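Local atomic coordinates of acyl-CoA dehydrogenase (PDB entry 2PG0), a protein that binds FAD and, as an acyl-CoA dehydrogenase, probably introduces an alpha-beta double bond into thioester-bound acyl chains. Residues G370-E373 with M374-T377. Numbering follows the deposited sequence.
Sequences GTNE and MMKT. With FAD (flavin-adenine dinucleotide), chain C.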
# COMPACT_ATOMS: atom_id res chain seq x y z
N GLY A 370 17.21 -9.68 13.55
CA GLY A 370 16.26 -10.59 12.91
C GLY A 370 15.51 -9.83 11.84
O GLY A 370 14.94 -8.78 12.12
N THR A 371 15.52 -10.34 10.61
CA THR A 371 14.81 -9.67 9.53
C THR A 371 13.31 -9.62 9.82
O THR A 371 12.79 -10.41 10.61
CB THR A 371 14.97 -10.39 8.17
OG1 THR A 371 14.37 -11.69 8.26
CG2 THR A 371 16.44 -10.51 7.79
N ASN A 372 12.62 -8.70 9.16
CA ASN A 372 11.17 -8.57 9.35
C ASN A 372 10.43 -9.83 8.86
O ASN A 372 9.35 -10.16 9.38
CB ASN A 372 10.66 -7.27 8.72
CG ASN A 372 11.07 -6.04 9.53
OD1 ASN A 372 11.68 -6.16 10.60
ND2 ASN A 372 10.69 -4.86 9.05
N GLU A 373 11.04 -10.54 7.91
CA GLU A 373 10.51 -11.84 7.47
C GLU A 373 10.59 -12.85 8.61
O GLU A 373 9.67 -13.65 8.81
CB GLU A 373 11.27 -12.37 6.25
CG GLU A 373 11.06 -11.56 4.96
CD GLU A 373 11.79 -10.21 4.94
OE1 GLU A 373 12.84 -10.04 5.60
OE2 GLU A 373 11.28 -9.31 4.23
N MET A 374 11.69 -12.82 9.37
CA MET A 374 11.79 -13.67 10.56
C MET A 374 10.78 -13.28 11.64
O MET A 374 10.24 -14.14 12.33
CB MET A 374 13.23 -13.71 11.11
CG MET A 374 14.25 -14.41 10.20
SD MET A 374 13.88 -16.15 9.82
CE MET A 374 12.97 -16.03 8.29
N MET A 375 10.51 -11.98 11.79
CA MET A 375 9.50 -11.51 12.76
C MET A 375 8.12 -12.07 12.40
O MET A 375 7.39 -12.54 13.27
CB MET A 375 9.45 -9.98 12.85
CG MET A 375 10.74 -9.28 13.34
SD MET A 375 11.41 -9.87 14.93
CE MET A 375 12.69 -10.96 14.30
N LYS A 376 7.77 -12.02 11.11
CA LYS A 376 6.48 -12.58 10.66
C LYS A 376 6.42 -14.11 10.83
O LYS A 376 5.37 -14.66 11.16
CB LYS A 376 6.19 -12.15 9.23
CG LYS A 376 5.97 -10.64 9.11
CD LYS A 376 5.79 -10.20 7.66
CE LYS A 376 5.83 -8.68 7.55
NZ LYS A 376 5.74 -8.24 6.13
N THR A 377 7.56 -14.77 10.65
CA THR A 377 7.68 -16.22 10.87
C THR A 377 7.37 -16.55 12.34
O THR A 377 6.59 -17.46 12.62
CB THR A 377 9.08 -16.74 10.48
OG1 THR A 377 9.28 -16.55 9.07
CG2 THR A 377 9.25 -18.22 10.82
PA FAD C . 19.88 -13.85 5.10
O1A FAD C . 20.80 -14.50 4.11
O2A FAD C . 19.63 -14.68 6.33
O5B FAD C . 18.48 -13.50 4.37
C5B FAD C . 18.46 -12.76 3.15
C4B FAD C . 17.01 -12.43 2.82
O4B FAD C . 16.28 -13.64 2.69
C3B FAD C . 16.35 -11.63 3.95
O3B FAD C . 15.45 -10.68 3.43
C2B FAD C . 15.55 -12.68 4.69
O2B FAD C . 14.46 -12.14 5.41
C1B FAD C . 15.15 -13.60 3.55
N9A FAD C . 14.78 -14.93 4.07
C8A FAD C . 15.60 -15.86 4.65
N7A FAD C . 14.86 -16.93 5.01
C5A FAD C . 13.57 -16.69 4.66
C6A FAD C . 12.41 -17.44 4.80
N6A FAD C . 12.43 -18.59 5.47
N1A FAD C . 11.21 -16.92 4.34
C2A FAD C . 11.16 -15.67 3.75
N3A FAD C . 12.32 -14.93 3.61
C4A FAD C . 13.51 -15.43 4.07
N1 FAD C . 24.85 -9.73 13.54
C2 FAD C . 25.37 -10.06 14.77
O2 FAD C . 25.41 -11.24 15.12
N3 FAD C . 25.87 -9.07 15.61
C4 FAD C . 25.85 -7.75 15.21
O4 FAD C . 26.31 -6.88 15.95
C4X FAD C . 25.30 -7.41 13.96
N5 FAD C . 25.27 -6.09 13.55
C5X FAD C . 24.76 -5.75 12.31
C6 FAD C . 24.76 -4.41 11.92
C7 FAD C . 24.24 -4.06 10.67
C7M FAD C . 24.26 -2.60 10.30
C8 FAD C . 23.73 -5.05 9.82
C8M FAD C . 23.15 -4.74 8.46
C9 FAD C . 23.74 -6.38 10.21
C9A FAD C . 24.25 -6.74 11.47
N10 FAD C . 24.25 -8.08 11.89
C10 FAD C . 24.80 -8.41 13.12
C1' FAD C . 23.64 -9.18 11.05
C2' FAD C . 22.11 -9.14 10.88
O2' FAD C . 21.40 -9.58 12.02
C3' FAD C . 21.77 -10.04 9.69
O3' FAD C . 22.11 -9.31 8.53
C4' FAD C . 20.31 -10.49 9.62
O4' FAD C . 19.98 -11.38 10.67
C5' FAD C . 19.97 -11.16 8.29
O5' FAD C . 20.91 -12.18 7.99
P FAD C . 21.63 -12.18 6.55
O1P FAD C . 22.25 -10.83 6.28
O2P FAD C . 22.64 -13.29 6.49
O3P FAD C . 20.44 -12.39 5.48
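T371 OG1 accepts the backbone N-H of M374 at 3.1 Å (N-H...O angle 155°) and donates to O2B, a ribose hydroxyl of FAD, at 2.9 Å. Both bonds depend on a chi1 of 64°, which sets OG1 between the residue's own N and carbonyl carbon and leaves CG2 against FAD C5'. The first of these bonds, from the N-H of M374, marks T371 as the N-cap of helix 372-382, in the C-terminal domain of the acyl-CoA dehydrogenase fold; the same hydroxyl thus closes the helix start and holds the cofactor. The same ribose oxygen donates to E373 OE1 at 2.7 Å; the E373 chain, bent at chi2 (74°), brings its carboxylate there. Q342 and R290 of the second subunit bind OE1 and OE2 respectively, placing the ribose site at a subunit interface. M374 runs alongside the cap, its CG 3.3 Å from T371 OG1, and bends so that CE lies 3.7 Å from adenine C5A. Along the helix, M375 folds back over the first turn, its CE 3.7 Å from T371 O, while W327 of helix 319-343 packs on it. One turn on, T377 OG1 and T377 N both donate to E373 O, from opposite faces of the carbonyl plane, the hydroxyl at 2.9 Å.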